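Local atomic coordinates of glycosyl hydrolases family 2, sugar binding domain protein (Bacteroides uniformis str. 3978 T3 ii, PDB entry 6D1P), a protein that probably hydrolyses O-glycosidic bonds of beta-glucuronides as a family 2 glycosyl hydrolase of a human gut bacterium. Residues T722-A725 against I731-Q734; S759-R764 against K788-V793. One frame throughout, in Å; residues are numbered along the deposited sequence.

Contact 1 (T722-A725 against I731-Q734)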
ATOM      1  N   THR A 722     -18.309   7.319 -27.615  1.00 27.79           N
ATOM      2  CA  THR A 722     -18.651   6.361 -28.652  1.00 29.32           C
ATOM      3  C   THR A 722     -17.803   5.122 -28.426  1.00 29.06           C
ATOM      4  O   THR A 722     -16.820   5.171 -27.693  1.00 28.91           O
ATOM      5  CB  THR A 722     -18.393   6.946 -30.048  1.00 32.46           C
ATOM      6  OG1 THR A 722     -17.085   7.532 -30.070  1.00 30.85           O
ATOM      7  CG2 THR A 722     -19.419   8.022 -30.368  1.00 27.93           C
ATOM      8  N   GLN A 723     -18.168   4.005 -29.061  1.00 35.91           N
ATOM      9  CA  GLN A 723     -17.325   2.810 -29.045  1.00 35.12           C
ATOM     10  C   GLN A 723     -16.868   2.454 -30.456  1.00 42.37           C
ATOM     11  O   GLN A 723     -17.635   2.583 -31.417  1.00 45.62           O
ATOM     12  CB  GLN A 723     -18.024   1.593 -28.397  1.00 41.62           C
ATOM     13  CG  GLN A 723     -19.565   1.588 -28.387  1.00 42.38           C
ATOM     14  CD  GLN A 723     -20.141   0.458 -27.519  1.00 43.20           C
ATOM     15  OE1 GLN A 723     -19.676  -0.686 -27.581  1.00 42.86           O
ATOM     16  NE2 GLN A 723     -21.141   0.782 -26.700  1.00 40.67           N
ATOM     17  N   THR A 724     -15.601   2.005 -30.560  1.00 50.18           N
ATOM     18  CA  THR A 724     -14.936   1.634 -31.828  1.00 45.24           C
ATOM     19  C   THR A 724     -14.112   0.346 -31.658  1.00 53.44           C
ATOM     20  O   THR A 724     -12.930   0.286 -32.019  1.00 55.05           O
ATOM     21  CB  THR A 724     -14.035   2.764 -32.331  1.00 47.25           C
ATOM     22  OG1 THR A 724     -13.777   3.713 -31.273  1.00 47.52           O
ATOM     23  CG2 THR A 724     -14.662   3.463 -33.499  1.00 54.47           C
ATOM     24  N   ALA A 725     -14.775  -0.704 -31.123  1.00 54.31           N
ATOM     25  CA  ALA A 725     -14.152  -1.971 -30.742  1.00 52.44           C
ATOM     26  C   ALA A 725     -13.851  -2.847 -31.946  1.00 61.61           C
ATOM     27  O   ALA A 725     -14.754  -3.151 -32.736  1.00 70.15           O
ATOM     28  CB  ALA A 725     -15.094  -2.732 -29.814  1.00 58.41           C
ATOM     29  N   ILE A 731     -13.104  -3.703 -26.133  1.00 39.63           N
ATOM     30  CA  ILE A 731     -13.801  -2.610 -26.780  1.00 33.63           C
ATOM     31  C   ILE A 731     -13.007  -1.336 -26.534  1.00 36.35           C
ATOM     32  O   ILE A 731     -12.455  -1.136 -25.442  1.00 33.41           O
ATOM     33  CB  ILE A 731     -15.240  -2.483 -26.245  1.00 40.97           C
ATOM     34  CG1 ILE A 731     -16.072  -3.695 -26.681  1.00 41.95           C
ATOM     35  CG2 ILE A 731     -15.870  -1.163 -26.693  1.00 34.08           C
ATOM     36  CD1 ILE A 731     -16.816  -4.375 -25.549  1.00 43.89           C
ATOM     37  N   LEU A 732     -12.916  -0.495 -27.554  1.00 27.25           N
ATOM     38  CA  LEU A 732     -12.278   0.802 -27.431  1.00 27.31           C
ATOM     39  C   LEU A 732     -13.361   1.851 -27.263  1.00 28.66           C
ATOM     40  O   LEU A 732     -14.257   1.955 -28.100  1.00 30.84           O
ATOM     41  CB  LEU A 732     -11.410   1.110 -28.653  1.00 34.52           C
ATOM     42  CG  LEU A 732     -10.654   2.445 -28.595  1.00 31.02           C
ATOM     43  CD1 LEU A 732      -9.751   2.488 -27.349  1.00 27.11           C
ATOM     44  CD2 LEU A 732      -9.860   2.711 -29.880  1.00 26.40           C
ATOM     45  N   VAL A 733     -13.295   2.611 -26.179  1.00 26.39           N
ATOM     46  CA  VAL A 733     -14.244   3.678 -25.906  1.00 26.44           C
ATOM     47  C   VAL A 733     -13.521   5.002 -26.096  1.00 31.39           C
ATOM     48  O   VAL A 733     -12.362   5.149 -25.684  1.00 29.15           O
ATOM     49  CB  VAL A 733     -14.822   3.549 -24.479  1.00 28.13           C
ATOM     50  CG1 VAL A 733     -15.501   4.831 -24.042  1.00 23.33           C
ATOM     51  CG2 VAL A 733     -15.793   2.391 -24.408  1.00 27.98           C
ATOM     52  N   GLN A 734     -14.203   5.966 -26.715  1.00 30.64           N
ATOM     53  CA  GLN A 734     -13.609   7.247 -27.069  1.00 31.46           C
ATOM     54  C   GLN A 734     -14.406   8.383 -26.451  1.00 31.11           C
ATOM     55  O   GLN A 734     -15.638   8.412 -26.550  1.00 32.73           O
ATOM     56  CB  GLN A 734     -13.555   7.417 -28.591  1.00 28.49           C
ATOM     57  CG  GLN A 734     -13.059   8.784 -29.018  1.00 32.71           C
ATOM     58  CD  GLN A 734     -13.024   8.954 -30.533  1.00 35.27           C
ATOM     59  OE1 GLN A 734     -12.065   8.549 -31.203  1.00 32.01           O
ATOM     60  NE2 GLN A 734     -14.071   9.565 -31.076  1.00 30.03           N
TER
HETATM   61  O   HOH W   1     -16.484   9.886 -29.183  1.00 31.56           O
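Thr722 carries OG1 between its own backbone N and carbonyl carbon (chi1 48°), and Gln734 holds CG anti to its N (chi1 175°). These torsions lay the two side chains alongside each other, pointing the same way. Thr722 OG1 and Gln734 NE2 stay 3.8 Å apart, and a water joins them. The water lies 2.6 Å from Thr722 OG1, accepts a hydrogen bond from Gln734 NE2 and donates one to Gln734 O. The same Gln734 O takes a second bond from Thr722 N at 3.1 Å, so two donors grip it. Gln734 N returns a bond to Thr722 O at 2.9 Å. This makes Thr722 and Gln734 an antiparallel hydrogen-bonded pair. Nearer the turn, Thr724 N meets Leu732 O at 2.8 Å in an almost straight bond (172°). Gln723 and Val733 form the non-hydrogen-bonded pair, with side chains on the other face of the hairpin. On that face Gln723 CB runs beside Ile731, 3.9 Å from its CG2. Past the strand end, Ala725 CB presses tightly on Ile731, with CG1 at 3.4 Å. The pairing is that of a beta hairpin. Strand 718-723 is an outer strand of a three-stranded antiparallel sheet. Strand 730-738 lies in the middle, tied to strand 781-787 by backbone bonds of Ile731 with Val786 and Val733 with Ile784. Gln734 OE1 also bonds to Arg781 of that strand. Gln723 and Ile731 pack on Ile809 and Val811 of strand 807-811, which belongs to a second sheet.

Contact 2 (S759-R764 against K788-V793); sequences SEALLR and KQHAPV
The side chain of His790 lies against Ala761 and bridges two loops. His790 CB touches Ala761 CB at 3.6 Å. His790 CG comes next, 3.9 Å from Ala761 CA. That CA lies over one ring face, 22° off the ring normal, and makes a CH-pi contact. His790 ND1 is hydrogen-bonded to Asp758 OD2, just before segment 759-764, which fixes the turn of the ring. His790 CE1 meets Glu760 CB at 3.8 Å. At the far end, His790 NE2 is 4.2 Å from Glu760 O, which lies above the same face as Ala761 CA. With an alanine in place of His790, Asp758 OD2 would probably lose its imidazole mate, and the backbone of Glu760 and Ala761 its cover. Val793 CG1 adds a looser apolar contact to Ala761 CB at 4.3 Å. His790 is itself placed by a type I turn, closed by Ala791 N and Lys788 O. Glu760 N bonds to Asp758 OD1, so that aspartate holds both loops. Backbone bonds join Ala761 to Asn787, at the end of strand 781-787, and Val793 to Val811 of strand 807-811. Ala761 and Val793 also pack on Cys756 of strand 751-756.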
ATOM      1  N   SER A 759     -15.149  -2.181 -11.641  1.00 29.45           N
ATOM      2  CA  SER A 759     -13.854  -1.581 -11.356  1.00 31.42           C
ATOM      3  C   SER A 759     -12.688  -2.346 -11.962  1.00 30.50           C
ATOM      4  O   SER A 759     -11.544  -1.921 -11.778  1.00 31.23           O
ATOM      5  CB  SER A 759     -13.656  -1.464  -9.843  1.00 30.56           C
ATOM      6  OG  SER A 759     -13.379  -2.724  -9.263  1.00 35.29           O
ATOM      7  N   GLU A 760     -12.934  -3.459 -12.644  1.00 27.26           N
ATOM      8  CA  GLU A 760     -11.881  -4.201 -13.309  1.00 33.70           C
ATOM      9  C   GLU A 760     -12.031  -4.266 -14.819  1.00 31.81           C
ATOM     10  O   GLU A 760     -11.133  -4.782 -15.484  1.00 26.82           O
ATOM     11  CB  GLU A 760     -11.811  -5.627 -12.764  1.00 37.39           C
ATOM     12  CG  GLU A 760     -11.519  -5.666 -11.281  1.00 46.32           C
ATOM     13  CD  GLU A 760     -11.713  -7.047 -10.707  1.00 60.40           C
ATOM     14  OE1 GLU A 760     -10.872  -7.926 -10.994  1.00 71.71           O
ATOM     15  OE2 GLU A 760     -12.718  -7.253  -9.989  1.00 70.60           O
ATOM     16  N   ALA A 761     -13.131  -3.765 -15.375  1.00 32.01           N
ATOM     17  CA  ALA A 761     -13.326  -3.854 -16.815  1.00 30.04           C
ATOM     18  C   ALA A 761     -12.335  -2.967 -17.560  1.00 29.42           C
ATOM     19  O   ALA A 761     -11.760  -3.387 -18.568  1.00 32.12           O
ATOM     20  CB  ALA A 761     -14.764  -3.486 -17.168  1.00 25.34           C
ATOM     21  N   LEU A 762     -12.104  -1.750 -17.077  1.00 24.87           N
ATOM     22  CA  LEU A 762     -11.230  -0.828 -17.798  1.00 23.99           C
ATOM     23  C   LEU A 762      -9.796  -1.333 -17.795  1.00 29.72           C
ATOM     24  O   LEU A 762      -9.258  -1.684 -16.740  1.00 27.44           O
ATOM     25  CB  LEU A 762     -11.286   0.567 -17.182  1.00 26.65           C
ATOM     26  CG  LEU A 762     -12.644   1.268 -17.317  1.00 27.27           C
ATOM     27  CD1 LEU A 762     -12.594   2.670 -16.735  1.00 21.42           C
ATOM     28  CD2 LEU A 762     -13.082   1.282 -18.784  1.00 24.58           C
ATOM     29  N   LEU A 763      -9.181  -1.392 -18.983  1.00 27.55           N
ATOM     30  CA  LEU A 763      -7.753  -1.664 -19.089  1.00 26.77           C
ATOM     31  C   LEU A 763      -7.038  -0.390 -18.663  1.00 35.21           C
ATOM     32  O   LEU A 763      -6.936   0.564 -19.436  1.00 37.43           O
ATOM     33  CB  LEU A 763      -7.354  -2.059 -20.508  1.00 28.11           C
ATOM     34  CG  LEU A 763      -5.828  -1.998 -20.718  1.00 35.12           C
ATOM     35  CD1 LEU A 763      -5.134  -3.286 -20.219  1.00 32.26           C
ATOM     36  CD2 LEU A 763      -5.369  -1.613 -22.167  1.00 32.28           C
ATOM     37  N   ARG A 764      -6.547  -0.348 -17.435  1.00 26.23           N
ATOM     38  CA  ARG A 764      -5.909   0.873 -16.990  1.00 28.24           C
ATOM     39  C   ARG A 764      -4.540   0.567 -16.398  1.00 24.51           C
ATOM     40  O   ARG A 764      -4.063  -0.578 -16.412  1.00 23.61           O
ATOM     41  CB  ARG A 764      -6.798   1.622 -15.990  1.00 30.63           C
ATOM     42  CG  ARG A 764      -7.239   0.847 -14.767  1.00 26.53           C
ATOM     43  CD  ARG A 764      -8.419   1.594 -14.132  1.00 31.38           C
ATOM     44  NE  ARG A 764      -9.105   0.816 -13.103  1.00 41.45           N
ATOM     45  CZ  ARG A 764      -9.152   1.151 -11.812  1.00 42.10           C
ATOM     46  NH1 ARG A 764      -8.558   2.263 -11.387  1.00 32.00           N
ATOM     47  NH2 ARG A 764      -9.806   0.377 -10.944  1.00 38.89           N
ATOM     48  N   LYS A 788     -13.783  -7.197 -22.851  1.00 43.62           N
ATOM     49  CA  LYS A 788     -15.045  -7.674 -23.411  1.00 48.39           C
ATOM     50  C   LYS A 788     -15.782  -8.588 -22.439  1.00 45.36           C
ATOM     51  O   LYS A 788     -16.998  -8.459 -22.257  1.00 41.64           O
ATOM     52  CB  LYS A 788     -14.788  -8.399 -24.733  1.00 50.09           C
ATOM     53  CG  LYS A 788     -15.368  -7.712 -25.970  1.00 50.23           C
ATOM     54  CD  LYS A 788     -15.057  -8.510 -27.236  1.00 54.67           C
ATOM     55  CE  LYS A 788     -15.472  -7.752 -28.491  1.00 56.18           C
ATOM     56  NZ  LYS A 788     -14.859  -8.334 -29.722  1.00 55.32           N
ATOM     57  N   GLN A 789     -15.055  -9.511 -21.799  1.00 44.47           N
ATOM     58  CA  GLN A 789     -15.661 -10.455 -20.859  1.00 52.35           C
ATOM     59  C   GLN A 789     -16.528  -9.757 -19.816  1.00 46.17           C
ATOM     60  O   GLN A 789     -17.610 -10.247 -19.468  1.00 52.92           O
ATOM     61  CB  GLN A 789     -14.572 -11.275 -20.163  1.00 54.84           C
ATOM     62  CG  GLN A 789     -13.859 -12.295 -21.049  1.00 57.45           C
ATOM     63  CD  GLN A 789     -12.516 -12.723 -20.464  1.00 67.16           C
ATOM     64  OE1 GLN A 789     -11.511 -12.023 -20.618  1.00 65.22           O
ATOM     65  NE2 GLN A 789     -12.497 -13.868 -19.777  1.00 65.17           N
ATOM     66  N   HIS A 790     -16.072  -8.615 -19.300  1.00 45.74           N
ATOM     67  CA  HIS A 790     -16.783  -7.938 -18.221  1.00 43.03           C
ATOM     68  C   HIS A 790     -18.051  -7.236 -18.684  1.00 42.92           C
ATOM     69  O   HIS A 790     -18.882  -6.876 -17.843  1.00 45.59           O
ATOM     70  CB  HIS A 790     -15.867  -6.926 -17.534  1.00 36.29           C
ATOM     71  CG  HIS A 790     -14.730  -7.542 -16.779  1.00 38.92           C
ATOM     72  ND1 HIS A 790     -14.657  -7.524 -15.400  1.00 43.95           N
ATOM     73  CD2 HIS A 790     -13.609  -8.172 -17.206  1.00 38.59           C
ATOM     74  CE1 HIS A 790     -13.541  -8.118 -15.012  1.00 42.09           C
ATOM     75  NE2 HIS A 790     -12.889  -8.521 -16.089  1.00 42.27           N
ATOM     76  N   ALA A 791     -18.222  -7.035 -19.987  1.00 44.48           N
ATOM     77  CA  ALA A 791     -19.423  -6.381 -20.486  1.00 48.49           C
ATOM     78  C   ALA A 791     -20.638  -7.283 -20.268  1.00 45.98           C
ATOM     79  O   ALA A 791     -20.515  -8.512 -20.268  1.00 47.60           O
ATOM     80  CB  ALA A 791     -19.273  -6.042 -21.973  1.00 44.04           C
ATOM     81  N   PRO A 792     -21.836  -6.694 -20.080  1.00 51.70           N
ATOM     82  CA  PRO A 792     -22.134  -5.254 -20.107  1.00 48.78           C
ATOM     83  C   PRO A 792     -21.700  -4.482 -18.849  1.00 47.70           C
ATOM     84  O   PRO A 792     -21.758  -5.028 -17.745  1.00 45.03           O
ATOM     85  CB  PRO A 792     -23.660  -5.230 -20.232  1.00 45.51           C
ATOM     86  CG  PRO A 792     -24.081  -6.414 -19.453  1.00 45.29           C
ATOM     87  CD  PRO A 792     -23.053  -7.480 -19.794  1.00 44.90           C
ATOM     88  N   VAL A 793     -21.272  -3.229 -19.045  1.00 41.64           N
ATOM     89  CA  VAL A 793     -20.955  -2.277 -17.987  1.00 34.69           C
ATOM     90  C   VAL A 793     -21.376  -0.890 -18.464  1.00 33.46           C
ATOM     91  O   VAL A 793     -21.841  -0.708 -19.592  1.00 34.34           O
ATOM     92  CB  VAL A 793     -19.453  -2.272 -17.621  1.00 35.04           C
ATOM     93  CG1 VAL A 793     -19.012  -3.611 -17.084  1.00 30.20           C
ATOM     94  CG2 VAL A 793     -18.619  -1.892 -18.851  1.00 29.91           C
TER

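How the contacts relate
Both contacts lie near the C terminus, and they follow in series without nesting or crossing. Contact 1 comes first and closes the short turn between strands 718-723 and 730-738. The chain then forms strand 751-756 and enters the loop holding 759-764. Contact 2 closes a longer excursion, which contains strands 774-776 and 781-787. Segment 788-793 leads from the three-stranded sheet of contact 1 into strand 793-799 of the four-stranded sheet. Contact 2 therefore lies where the chain passes from one sheet to the other. The contacts meet directly where Ile731 CD1 packs 3.7 Å from Lys788 CG. A backbone bond of Lys788 with Glu729 adds to this link.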